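Local atomic coordinates of alpha-1,4-endofucoidanase (Mariniflexile fucanivorans, PDB entry 6DLH), a protein that hydrolyses fucoidan at internal alpha-1,4 linkages with a retaining mechanism, its catalytic domain being followed by Ig-like domains in a chain that binds several calcium ions. Residues N152-I157 against R198-C203; F207-Y212 against Q252-A257. One frame throughout, in Å; residues are numbered along the deposited sequence.

Contact 1 of 2, residues N152-I157 against R198-C203; sequences NLLARI and RKYMFC
L154 and N152 meet the first turn of helix 198-216 through Y200 and M201, a packing of a beta-alpha loop, the one following strand 143-149, on a helix that comes later in the chain of the parallel beta/alpha fold, after helices 168-176 and 181-184. Both L154 methyls sit at Y200 CB, with CD1 at 4.0 Å, and the two side chains cross at about a right angle. The L154 CD2 methyl also lies 4.1 Å from M201 SD, so this one methyl touches both residues. The first two torsions of M201 (chi1 -70°, chi2 -74°) put its sulfur 3.5 Å from N152 ND2, a close contact but no hydrogen bond; that amide nitrogen instead donates to the backbone O of S150, the bond that mainly holds the amide. N152 OD1 also accepts from L153 N, a short and poorly directed bond of 2.6 Å with the donor well out of the carbonyl plane. Cut back to an alanine, the position would lose its amide, which would probably leave S150 O without that donor and open a gap beside the M201 sulfur. Beyond this shell, A155 O accepts from R197 NH1, a hydrogen bond to the residue just before the helix. The Y200 ring extends from the loop toward D177, its OH bonded to D177 OD2, and K199 CG lies 4.1 Å above the ring plane, over its centre.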
loop_
_atom_site.group_PDB
_atom_site.type_symbol
_atom_site.label_atom_id
_atom_site.label_comp_id
_atom_site.label_asym_id
_atom_site.label_seq_id
_atom_site.Cartn_x
_atom_site.Cartn_y
_atom_site.Cartn_z
ATOM N N ASN A 152 6.694 15.615 -0.452
ATOM C CA ASN A 152 7.181 14.624 -1.400
ATOM C C ASN A 152 8.620 14.228 -1.062
ATOM O O ASN A 152 8.901 13.865 0.079
ATOM C CB ASN A 152 6.847 15.025 -2.841
ATOM C CG ASN A 152 7.586 16.260 -3.315
ATOM O OD1 ASN A 152 8.752 16.181 -3.706
ATOM N ND2 ASN A 152 6.917 17.403 -3.290
ATOM N N LEU A 153 9.529 14.337 -2.041
ATOM C CA LEU A 153 10.899 13.853 -1.913
ATOM C C LEU A 153 11.767 14.792 -1.070
ATOM O O LEU A 153 12.829 14.386 -0.593
ATOM C CB LEU A 153 11.485 13.622 -3.313
ATOM C CG LEU A 153 10.868 12.461 -4.097
ATOM C CD1 LEU A 153 11.154 12.586 -5.584
ATOM C CD2 LEU A 153 11.344 11.115 -3.564
ATOM N N LEU A 154 11.307 16.031 -0.855
ATOM C CA LEU A 154 12.014 16.974 0.002
ATOM C C LEU A 154 11.957 16.503 1.453
ATOM O O LEU A 154 11.117 15.679 1.812
ATOM C CB LEU A 154 11.399 18.370 -0.139
ATOM C CG LEU A 154 11.751 19.148 -1.408
ATOM C CD1 LEU A 154 13.150 18.809 -1.911
ATOM C CD2 LEU A 154 10.723 18.922 -2.502
ATOM N N ALA A 155 12.863 17.039 2.276
ATOM C CA ALA A 155 12.894 16.738 3.697
ATOM C C ALA A 155 12.098 17.792 4.465
ATOM O O ALA A 155 12.371 18.986 4.357
ATOM C CB ALA A 155 14.321 16.663 4.182
ATOM N N ARG A 156 11.118 17.327 5.245
ATOM C CA ARG A 156 10.231 18.202 5.993
ATOM C C ARG A 156 11.031 18.902 7.087
ATOM O O ARG A 156 10.883 20.103 7.293
ATOM C CB ARG A 156 9.067 17.393 6.575
ATOM C CG ARG A 156 7.876 18.220 7.038
ATOM C CD ARG A 156 6.970 17.357 7.893
ATOM N NE ARG A 156 5.931 18.108 8.578
ATOM C CZ ARG A 156 4.695 18.278 8.122
ATOM N NH1 ARG A 156 4.333 17.750 6.965
ATOM N NH2 ARG A 156 3.828 18.979 8.828
ATOM N N ILE A 157 11.867 18.125 7.781
ATOM C CA ILE A 157 12.785 18.624 8.792
ATOM C C ILE A 157 14.204 18.435 8.254
ATOM O O ILE A 157 14.811 17.385 8.472
ATOM C CB ILE A 157 12.574 17.872 10.126
ATOM C CG1 ILE A 157 11.095 17.638 10.461
ATOM C CG2 ILE A 157 13.328 18.539 11.267
ATOM C CD1 ILE A 157 10.297 18.897 10.752
ATOM N N ARG A 198 11.092 25.905 -3.869
ATOM C CA ARG A 198 10.031 26.021 -4.858
ATOM C C ARG A 198 10.361 25.259 -6.143
ATOM O O ARG A 198 9.480 24.611 -6.713
ATOM C CB ARG A 198 9.733 27.498 -5.143
ATOM C CG ARG A 198 8.678 27.756 -6.213
ATOM C CD ARG A 198 8.441 29.249 -6.390
ATOM N NE ARG A 198 7.407 29.588 -7.360
ATOM C CZ ARG A 198 6.138 29.840 -7.059
ATOM N NH1 ARG A 198 5.754 29.874 -5.792
ATOM N NH2 ARG A 198 5.256 30.051 -8.025
ATOM N N LYS A 199 11.611 25.366 -6.620
ATOM C CA LYS A 199 11.942 24.851 -7.944
ATOM C C LYS A 199 11.819 23.327 -7.951
ATOM O O LYS A 199 11.321 22.751 -8.918
ATOM C CB LYS A 199 13.294 25.372 -8.451
ATOM C CG LYS A 199 14.519 24.936 -7.660
ATOM C CD LYS A 199 15.818 25.539 -8.152
ATOM C CE LYS A 199 16.996 25.153 -7.278
ATOM N NZ LYS A 199 18.244 25.844 -7.679
ATOM N N TYR A 200 12.243 22.704 -6.844
ATOM C CA TYR A 200 12.177 21.263 -6.656
ATOM C C TYR A 200 10.726 20.779 -6.656
ATOM O O TYR A 200 10.445 19.677 -7.120
ATOM C CB TYR A 200 12.916 20.850 -5.380
ATOM C CG TYR A 200 14.328 21.369 -5.245
ATOM C CD1 TYR A 200 15.284 21.117 -6.219
ATOM C CD2 TYR A 200 14.718 22.095 -4.130
ATOM C CE1 TYR A 200 16.584 21.585 -6.096
ATOM C CE2 TYR A 200 16.011 22.573 -3.992
ATOM C CZ TYR A 200 16.951 22.313 -4.976
ATOM O OH TYR A 200 18.229 22.777 -4.845
ATOM N N MET A 201 9.809 21.609 -6.138
ATOM C CA MET A 201 8.398 21.252 -6.074
ATOM C C MET A 201 7.844 21.082 -7.484
ATOM O O MET A 201 7.082 20.150 -7.739
ATOM C CB MET A 201 7.568 22.294 -5.314
ATOM C CG MET A 201 7.850 22.329 -3.819
ATOM S SD MET A 201 7.146 20.923 -2.915
ATOM C CE MET A 201 5.409 21.138 -3.306
ATOM N N PHE A 202 8.238 21.986 -8.390
ATOM C CA PHE A 202 7.803 21.928 -9.780
ATOM C C PHE A 202 8.433 20.719 -10.476
ATOM O O PHE A 202 7.827 20.153 -11.385
ATOM C CB PHE A 202 8.124 23.232 -10.514
ATOM C CG PHE A 202 7.119 24.345 -10.345
ATOM C CD1 PHE A 202 5.985 24.408 -11.146
ATOM C CD2 PHE A 202 7.323 25.351 -9.409
ATOM C CE1 PHE A 202 5.070 25.442 -11.002
ATOM C CE2 PHE A 202 6.408 26.385 -9.266
ATOM C CZ PHE A 202 5.280 26.426 -10.058
ATOM N N CYS A 203 9.645 20.338 -10.043
ATOM C CA CYS A 203 10.303 19.127 -10.517
ATOM C C CYS A 203 9.352 17.943 -10.336
ATOM O O CYS A 203 9.033 17.245 -11.301
ATOM C CB CYS A 203 11.594 18.850 -9.747
ATOM S SG CYS A 203 13.093 19.620 -10.422
#

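Contact 2 of 2, residues F207-Y212 against Q252-A257; sequences FILKEY and QAFADA
Helices 207-212 and 252-257 run roughly parallel, their N-to-C directions 26° apart and their axes 9.0 Å apart at closest approach, and the backbones come nearest where K210 CA lies 4.4 Å from A257 CA. A257 points its small methyl toward the partner helix, consistent with so close a pass. Its CB meets K210 CB at 3.9 Å, while its carbonyl O comes within 3.6 Å of K210 CA; no hydrogen bond crosses the interface, so the fit there rests on van der Waals packing. K210 contributes the base of its side chain: CG runs anti to the backbone N (chi1 -176°), the chain bends at chi3, and the ammonium end turns from helix 252-257 toward E206, with which NZ makes a long, weak ion pair.

L209 supplies the other half of the contact. Directed toward helix 252-257, it uses one methyl, CD2, against three groups: F254 CD2 at 3.8 Å, F254 O at 3.7 Å and A257 CB at 3.9 Å. The methyl thus rests against the F254 ring, the backbone carbonyl of the same residue and the A257 methyl one turn further on. The leucine crosses the F254 side chain at about a right angle, and its methyl approaches the ring obliquely. F254 in turn meets F225 edge-to-face, and L209 packs on W223 and F225. Both side chains therefore also reach strand 222-226. Two near-parallel helices packed side by side, separated in the chain by that strand and the short helix 228-233, are characteristic of repeated beta-alpha units, consistent with the barrel-like catalytic fold that family GH107 shares with the GH29 alpha-L-fucosidases.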
loop_
_atom_site.group_PDB
_atom_site.type_symbol
_atom_site.label_atom_id
_atom_site.label_comp_id
_atom_site.label_asym_id
_atom_site.label_seq_id
_atom_site.Cartn_x
_atom_site.Cartn_y
_atom_site.Cartn_z
ATOM N N PHE A 207 7.958 15.668 -13.407
ATOM C CA PHE A 207 8.729 14.476 -13.733
ATOM C C PHE A 207 8.279 13.250 -12.937
ATOM O O PHE A 207 8.299 12.134 -13.461
ATOM C CB PHE A 207 10.233 14.752 -13.649
ATOM C CG PHE A 207 10.745 15.614 -14.777
ATOM C CD1 PHE A 207 11.448 16.782 -14.518
ATOM C CD2 PHE A 207 10.493 15.276 -16.101
ATOM C CE1 PHE A 207 11.901 17.578 -15.561
ATOM C CE2 PHE A 207 10.945 16.072 -17.143
ATOM C CZ PHE A 207 11.649 17.224 -16.869
ATOM N N ILE A 208 7.888 13.459 -11.673
ATOM C CA ILE A 208 7.454 12.353 -10.835
ATOM C C ILE A 208 5.936 12.203 -10.915
ATOM O O ILE A 208 5.449 11.162 -11.351
ATOM C CB ILE A 208 7.971 12.487 -9.388
ATOM C CG1 ILE A 208 9.476 12.778 -9.332
ATOM C CG2 ILE A 208 7.601 11.257 -8.569
ATOM C CD1 ILE A 208 10.360 11.650 -9.828
ATOM N N LEU A 209 5.200 13.252 -10.523
ATOM C CA LEU A 209 3.760 13.159 -10.330
ATOM C C LEU A 209 3.035 12.883 -11.645
ATOM O O LEU A 209 2.090 12.096 -11.667
ATOM C CB LEU A 209 3.240 14.433 -9.653
ATOM C CG LEU A 209 1.733 14.488 -9.387
ATOM C CD1 LEU A 209 1.291 13.371 -8.449
ATOM C CD2 LEU A 209 1.337 15.839 -8.810
ATOM N N LYS A 210 3.477 13.521 -12.738
ATOM C CA LYS A 210 2.746 13.435 -13.995
ATOM C C LYS A 210 2.892 12.043 -14.610
ATOM O O LYS A 210 1.989 11.581 -15.304
ATOM C CB LYS A 210 3.164 14.528 -14.986
ATOM C CG LYS A 210 2.362 14.553 -16.285
ATOM C CD LYS A 210 2.440 15.849 -17.067
ATOM C CE LYS A 210 3.440 15.816 -18.203
ATOM N NZ LYS A 210 3.099 16.810 -19.249
ATOM N N GLU A 211 4.030 11.387 -14.349
ATOM C CA GLU A 211 4.329 10.086 -14.932
ATOM C C GLU A 211 3.365 9.054 -14.348
ATOM O O GLU A 211 2.774 8.252 -15.074
ATOM C CB GLU A 211 5.788 9.701 -14.666
ATOM N N TYR A 212 3.208 9.111 -13.020
ATOM C CA TYR A 212 2.253 8.287 -12.302
ATOM C C TYR A 212 0.844 8.483 -12.862
ATOM O O TYR A 212 0.184 7.516 -13.233
ATOM C CB TYR A 212 2.320 8.624 -10.816
ATOM C CG TYR A 212 3.515 8.062 -10.094
ATOM C CD1 TYR A 212 3.848 6.721 -10.193
ATOM C CD2 TYR A 212 4.282 8.863 -9.269
ATOM C CE1 TYR A 212 4.929 6.199 -9.505
ATOM C CE2 TYR A 212 5.362 8.354 -8.569
ATOM C CZ TYR A 212 5.687 7.018 -8.689
ATOM O OH TYR A 212 6.750 6.518 -7.999
ATOM N N GLN A 252 -1.363 24.677 -9.375
ATOM C CA GLN A 252 -1.647 24.416 -10.778
ATOM C C GLN A 252 -0.793 23.257 -11.284
ATOM O O GLN A 252 -1.295 22.366 -11.966
ATOM C CB GLN A 252 -1.369 25.662 -11.621
ATOM C CG GLN A 252 -1.882 25.543 -13.050
ATOM C CD GLN A 252 -1.704 26.814 -13.845
ATOM O OE1 GLN A 252 -0.760 27.574 -13.623
ATOM N NE2 GLN A 252 -2.611 27.044 -14.784
ATOM N N ALA A 253 0.499 23.284 -10.940
ATOM C CA ALA A 253 1.439 22.287 -11.423
ATOM C C ALA A 253 0.940 20.894 -11.045
ATOM O O ALA A 253 0.908 19.992 -11.883
ATOM C CB ALA A 253 2.822 22.564 -10.878
ATOM N N PHE A 254 0.507 20.759 -9.785
ATOM C CA PHE A 254 0.077 19.489 -9.224
ATOM C C PHE A 254 -1.227 19.041 -9.880
ATOM O O PHE A 254 -1.330 17.899 -10.327
ATOM C CB PHE A 254 0.010 19.591 -7.701
ATOM C CG PHE A 254 1.328 19.406 -6.996
ATOM C CD1 PHE A 254 2.423 20.206 -7.299
ATOM C CD2 PHE A 254 1.473 18.444 -6.007
ATOM C CE1 PHE A 254 3.633 20.038 -6.639
ATOM C CE2 PHE A 254 2.686 18.270 -5.354
ATOM C CZ PHE A 254 3.765 19.067 -5.670
ATOM N N ALA A 255 -2.206 19.952 -9.966
ATOM C CA ALA A 255 -3.500 19.598 -10.526
ATOM C C ALA A 255 -3.366 19.176 -11.989
ATOM O O ALA A 255 -3.931 18.161 -12.390
ATOM C CB ALA A 255 -4.479 20.730 -10.355
ATOM N N ASP A 256 -2.616 19.962 -12.776
ATOM C CA ASP A 256 -2.417 19.708 -14.197
ATOM C C ASP A 256 -1.710 18.369 -14.412
ATOM O O ASP A 256 -2.045 17.633 -15.334
ATOM C CB ASP A 256 -1.616 20.830 -14.867
ATOM C CG ASP A 256 -2.407 22.098 -15.145
ATOM O OD1 ASP A 256 -3.619 21.999 -15.451
ATOM O OD2 ASP A 256 -1.795 23.173 -15.076
ATOM N N ALA A 257 -0.720 18.075 -13.562
ATOM C CA ALA A 257 0.016 16.825 -13.627
ATOM C C ALA A 257 -0.927 15.633 -13.456
ATOM O O ALA A 257 -0.708 14.590 -14.066
ATOM C CB ALA A 257 1.111 16.822 -12.591
#

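From the N terminus, the chain leaves strand 143-149, enters the loop holding 152-157, and passes through helices 168-176 and 181-184 before contact 1 closes this excursion at the start of helix 198-216. Further along that same helix contact 2 opens; it closes on helix 249-259 after the chain has passed through strand 222-226 and helix 228-233. The two closures run in series, neither nesting nor crossing, and helix 198-216 serves both. Their centres lie about 13 Å apart, yet they meet directly: M201 CE is 3.5 Å from F254 CZ, and F202 CE1 is 3.7 Å from A253 CB. Together they tie a beta-alpha loop and two neighbouring helices into one layer beside the parallel sheet.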